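Local coordinates for NAD-dependent protein deacylase 2 (Archaeoglobus fulgidus, PDB 1S7G), which uses NAD to remove acetyl groups from protein lysines, including one of the chromatin protein Alba, whose affinity for DNA thereby rises, at residues S192-Y197 and T221-I226. Residues are numbered along the deposited sequence; the frame is centred on the assembly and turned at random.
Sequences SSLVVY and TMADPI. With NAD (nicotinamide-adenine-dinucleotide), chain L.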
ATOM      1  N   SER A 192     -13.769  -6.163  11.834  1.00 25.25           N
ATOM      2  CA  SER A 192     -13.904  -4.716  11.999  1.00 26.01           C
ATOM      3  C   SER A 192     -15.375  -4.343  11.873  1.00 25.51           C
ATOM      4  O   SER A 192     -16.070  -4.861  11.000  1.00 24.11           O
ATOM      5  CB  SER A 192     -13.113  -3.957  10.934  1.00 26.14           C
ATOM      6  OG  SER A 192     -13.415  -2.573  10.993  1.00 25.10           O
ATOM      7  N   SER A 193     -15.846  -3.444  12.730  1.00 23.25           N
ATOM      8  CA  SER A 193     -17.241  -3.027  12.673  1.00 27.90           C
ATOM      9  C   SER A 193     -17.473  -1.984  11.568  1.00 28.77           C
ATOM     10  O   SER A 193     -18.621  -1.657  11.251  1.00 30.30           O
ATOM     11  CB  SER A 193     -17.681  -2.457  14.027  1.00 30.32           C
ATOM     12  OG  SER A 193     -16.971  -1.263  14.324  1.00 33.88           O
ATOM     13  N   LEU A 194     -16.384  -1.462  10.999  1.00 26.82           N
ATOM     14  CA  LEU A 194     -16.458  -0.474   9.924  1.00 26.84           C
ATOM     15  C   LEU A 194     -17.333   0.717  10.302  1.00 29.20           C
ATOM     16  O   LEU A 194     -18.118   1.201   9.480  1.00 29.17           O
ATOM     17  CB  LEU A 194     -17.039  -1.116   8.667  1.00 22.86           C
ATOM     18  CG  LEU A 194     -16.441  -2.449   8.227  1.00 23.93           C
ATOM     19  CD1 LEU A 194     -17.203  -2.947   7.000  1.00 19.50           C
ATOM     20  CD2 LEU A 194     -14.952  -2.283   7.926  1.00 16.23           C
ATOM     21  N   VAL A 195     -17.197   1.201  11.529  1.00 30.15           N
ATOM     22  CA  VAL A 195     -18.033   2.304  11.968  1.00 30.99           C
ATOM     23  C   VAL A 195     -17.443   3.695  11.776  1.00 31.50           C
ATOM     24  O   VAL A 195     -18.167   4.626  11.433  1.00 31.50           O
ATOM     25  CB  VAL A 195     -18.440   2.114  13.445  1.00 33.67           C
ATOM     26  CG1 VAL A 195     -19.286   3.291  13.920  1.00 34.69           C
ATOM     27  CG2 VAL A 195     -19.228   0.814  13.591  1.00 33.33           C
ATOM     28  N   VAL A 196     -16.136   3.837  11.969  1.00 30.24           N
ATOM     29  CA  VAL A 196     -15.509   5.146  11.835  1.00 30.38           C
ATOM     30  C   VAL A 196     -14.412   5.216  10.778  1.00 28.02           C
ATOM     31  O   VAL A 196     -13.704   4.243  10.534  1.00 27.48           O
ATOM     32  CB  VAL A 196     -14.927   5.602  13.195  1.00 32.78           C
ATOM     33  CG1 VAL A 196     -14.150   6.895  13.034  1.00 34.20           C
ATOM     34  CG2 VAL A 196     -16.058   5.792  14.196  1.00 33.49           C
ATOM     35  N   TYR A 197     -14.276   6.384  10.160  1.00 26.58           N
ATOM     36  CA  TYR A 197     -13.264   6.595   9.135  1.00 26.13           C
ATOM     37  C   TYR A 197     -11.893   6.343   9.749  1.00 25.29           C
ATOM     38  O   TYR A 197     -11.648   6.734  10.885  1.00 25.64           O
ATOM     39  CB  TYR A 197     -13.339   8.030   8.612  1.00 26.37           C
ATOM     40  CG  TYR A 197     -12.357   8.327   7.505  1.00 25.63           C
ATOM     41  CD1 TYR A 197     -12.741   8.256   6.165  1.00 26.73           C
ATOM     42  CD2 TYR A 197     -11.040   8.685   7.795  1.00 26.63           C
ATOM     43  CE1 TYR A 197     -11.828   8.542   5.134  1.00 24.92           C
ATOM     44  CE2 TYR A 197     -10.126   8.973   6.780  1.00 27.26           C
ATOM     45  CZ  TYR A 197     -10.528   8.901   5.455  1.00 26.45           C
ATOM     46  OH  TYR A 197      -9.629   9.215   4.459  1.00 32.51           O
ATOM     47  N   THR A 221     -22.621  -5.657   9.870  1.00 35.49           N
ATOM     48  CA  THR A 221     -22.267  -4.243   9.872  1.00 34.46           C
ATOM     49  C   THR A 221     -23.165  -3.551   8.858  1.00 34.85           C
ATOM     50  O   THR A 221     -23.746  -4.206   7.997  1.00 33.50           O
ATOM     51  CB  THR A 221     -20.805  -4.019   9.444  1.00 32.32           C
ATOM     52  OG1 THR A 221     -20.686  -4.202   8.028  1.00 29.76           O
ATOM     53  CG2 THR A 221     -19.893  -4.998  10.158  1.00 32.10           C
ATOM     54  N   MET A 222     -23.259  -2.228   8.952  1.00 37.44           N
ATOM     55  CA  MET A 222     -24.098  -1.449   8.045  1.00 38.87           C
ATOM     56  C   MET A 222     -23.548  -1.436   6.622  1.00 37.07           C
ATOM     57  O   MET A 222     -24.246  -1.061   5.685  1.00 36.96           O
ATOM     58  CB  MET A 222     -24.234  -0.014   8.564  1.00 44.21           C
ATOM     59  CG  MET A 222     -25.676   0.439   8.797  1.00 51.27           C
ATOM     60  SD  MET A 222     -26.647  -0.700   9.835  1.00 58.43           S
ATOM     61  CE  MET A 222     -25.686  -0.657  11.367  1.00 57.26           C
ATOM     62  N   ALA A 223     -22.297  -1.845   6.457  1.00 34.78           N
ATOM     63  CA  ALA A 223     -21.697  -1.878   5.132  1.00 33.60           C
ATOM     64  C   ALA A 223     -21.928  -3.237   4.463  1.00 33.11           C
ATOM     65  O   ALA A 223     -21.658  -3.399   3.278  1.00 32.61           O
ATOM     66  CB  ALA A 223     -20.208  -1.585   5.225  1.00 33.84           C
ATOM     67  N   ASP A 224     -22.450  -4.196   5.230  1.00 33.58           N
ATOM     68  CA  ASP A 224     -22.720  -5.552   4.737  1.00 34.01           C
ATOM     69  C   ASP A 224     -23.322  -5.670   3.332  1.00 32.20           C
ATOM     70  O   ASP A 224     -22.882  -6.500   2.537  1.00 31.43           O
ATOM     71  CB  ASP A 224     -23.619  -6.296   5.732  1.00 35.84           C
ATOM     72  CG  ASP A 224     -22.836  -6.921   6.888  1.00 39.47           C
ATOM     73  OD1 ASP A 224     -21.675  -6.519   7.136  1.00 38.85           O
ATOM     74  OD2 ASP A 224     -23.396  -7.816   7.556  1.00 39.85           O
ATOM     75  N   PRO A 225     -24.331  -4.842   3.006  1.00 32.14           N
ATOM     76  CA  PRO A 225     -24.975  -4.884   1.686  1.00 32.14           C
ATOM     77  C   PRO A 225     -24.071  -4.809   0.451  1.00 31.70           C
ATOM     78  O   PRO A 225     -24.441  -5.312  -0.608  1.00 31.61           O
ATOM     79  CB  PRO A 225     -25.952  -3.706   1.739  1.00 32.79           C
ATOM     80  CG  PRO A 225     -26.322  -3.654   3.195  1.00 32.74           C
ATOM     81  CD  PRO A 225     -24.989  -3.847   3.875  1.00 31.12           C
ATOM     82  N   ILE A 226     -22.903  -4.184   0.559  1.00 30.85           N
ATOM     83  CA  ILE A 226     -22.027  -4.076  -0.611  1.00 28.68           C
ATOM     84  C   ILE A 226     -21.055  -5.244  -0.778  1.00 28.50           C
ATOM     85  O   ILE A 226     -20.310  -5.307  -1.755  1.00 27.69           O
ATOM     86  CB  ILE A 226     -21.201  -2.775  -0.586  1.00 29.17           C
ATOM     87  CG1 ILE A 226     -20.216  -2.797   0.590  1.00 30.45           C
ATOM     88  CG2 ILE A 226     -22.134  -1.570  -0.491  1.00 28.25           C
ATOM     89  CD1 ILE A 226     -19.235  -1.634   0.584  1.00 30.74           C
TER
HETATM   90  PA  NAD L 703     -14.514  -2.700  16.704  1.00 49.27           P
HETATM   91  O1A NAD L 703     -15.385  -1.652  16.333  1.00 50.76           O
HETATM   92  O2A NAD L 703     -14.426  -2.914  18.130  1.00 51.19           O
HETATM   93  O5B NAD L 703     -14.982  -3.922  15.863  1.00 49.11           O
HETATM   94  C5B NAD L 703     -14.456  -5.314  15.931  1.00 45.53           C
HETATM   95  C4B NAD L 703     -15.466  -6.192  15.177  1.00 44.89           C
HETATM   96  O4B NAD L 703     -14.949  -7.549  15.217  1.00 42.93           O
HETATM   97  C3B NAD L 703     -16.938  -6.263  15.797  1.00 43.73           C
HETATM   98  O3B NAD L 703     -17.812  -5.805  14.727  1.00 45.05           O
HETATM   99  C2B NAD L 703     -17.201  -7.708  16.211  1.00 42.88           C
HETATM  100  O2B NAD L 703     -18.454  -8.282  15.989  1.00 42.11           O
HETATM  101  C1B NAD L 703     -16.025  -8.454  15.487  1.00 42.28           C
HETATM  102  N9A NAD L 703     -15.415  -9.580  16.251  1.00 39.50           N
HETATM  103  C8A NAD L 703     -15.232  -9.884  17.597  1.00 37.89           C
HETATM  104  N7A NAD L 703     -14.606 -11.036  17.787  1.00 40.88           N
HETATM  105  C5A NAD L 703     -14.321 -11.580  16.586  1.00 38.80           C
HETATM  106  C6A NAD L 703     -13.615 -12.861  16.037  1.00 37.67           C
HETATM  107  N6A NAD L 703     -13.111 -13.765  16.757  1.00 40.05           N
HETATM  108  N1A NAD L 703     -13.528 -13.019  14.617  1.00 38.01           N
HETATM  109  C2A NAD L 703     -14.050 -12.122  13.648  1.00 37.27           C
HETATM  110  N3A NAD L 703     -14.724 -10.908  14.125  1.00 37.38           N
HETATM  111  C4A NAD L 703     -14.833 -10.669  15.583  1.00 38.87           C
HETATM  112  O3  NAD L 703     -13.086  -2.506  16.161  1.00 49.38           O
HETATM  113  PN  NAD L 703     -12.520  -1.847  14.890  1.00 47.52           P
HETATM  114  O1N NAD L 703     -13.402  -2.158  13.827  1.00 50.71           O
HETATM  115  O2N NAD L 703     -11.114  -2.318  14.841  1.00 48.25           O
HETATM  116  O5D NAD L 703     -12.697  -0.211  15.229  1.00 51.65           O
HETATM  117  C5D NAD L 703     -11.879   0.345  16.294  1.00 57.29           C
HETATM  118  C4D NAD L 703     -11.780   1.846  16.370  1.00 62.05           C
HETATM  119  O4D NAD L 703     -13.055   2.583  16.047  1.00 63.36           O
HETATM  120  C3D NAD L 703     -11.363   2.324  17.810  1.00 64.30           C
HETATM  121  O3D NAD L 703     -10.324   3.371  17.739  1.00 66.65           O
HETATM  122  C2D NAD L 703     -12.743   2.788  18.510  1.00 65.32           C
HETATM  123  O2D NAD L 703     -12.615   3.786  19.554  1.00 65.72           O
HETATM  124  C1D NAD L 703     -13.664   3.225  17.262  1.00 65.05           C
HETATM  125  N1N NAD L 703     -15.131   2.800  17.380  1.00 66.63           N
HETATM  126  C2N NAD L 703     -16.098   3.895  17.789  1.00 67.18           C
HETATM  127  C3N NAD L 703     -17.509   3.633  17.884  1.00 68.22           C
HETATM  128  C7N NAD L 703     -18.519   4.696  18.334  1.00 69.02           C
HETATM  129  O7N NAD L 703     -19.799   4.450  18.232  1.00 69.66           O
HETATM  130  N7N NAD L 703     -18.032   5.851  18.891  1.00 69.61           N
HETATM  131  C4N NAD L 703     -18.045   2.163  17.550  1.00 67.86           C
HETATM  132  C5N NAD L 703     -17.067   1.034  17.145  1.00 68.23           C
HETATM  133  C6N NAD L 703     -15.615   1.382  17.068  1.00 67.04           C
HETATM  134  O   HOH W   1     -21.068   0.220   9.970  1.00 46.00           O
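Leu194 meets Thr221 and Ala223 in a small, buried van der Waals contact, apolar between Leu194 and Ala223 and otherwise carbon against oxygen, between two loops of the Rossmann-type domain of this sirtuin. Both follow strands of its parallel sheet: the 192-197 loop comes after strand 186-190, and the 221-226 loop after strand 212-217. The two segments bury just 145 Å² together. In Leu194, chi1 of -49° sets CG anti to the carbonyl carbon, and with chi2 near 180° CD1 continues the chain away from CA to lie 3.7 Å from CB of Ala223, also packing against OG1 of Thr221. Beside it, CB and CG2 of Thr221 both stand 3.7 Å from the backbone O of Ser193. The Thr221 hydroxyl itself is turned to its own loop: OG1 donates to OD1 of Asp224 at 2.7 Å, meeting it from above the carboxylate plane, and accepts from N of Ala223, closing an ST turn within the type I turn Thr221-Asp224. A valine at Thr221 would probably leave Asp224 OD1 without this hydroxyl donor and Ala223 N without its ST-turn acceptor. One water links the loops, donating to O of Leu194 and accepting weakly from N of Met222. The 192-197 loop grips the NAD diphosphate: OG of Ser192 donates to O1N at 2.9 Å, N of Ser193 to the same oxygen, and OG of Ser193 to O1A at 2.6 Å. A second ST turn, from N of Leu194 to OG of Ser192, ties the phosphate-binding serine to the residue that packs on the neighbouring loop. Ile215 of strand 212-217 touches Leu194, Thr221 and Asp224, while helix 202-209 adds Pro203 against Leu194 and Tyr204 against Ala223.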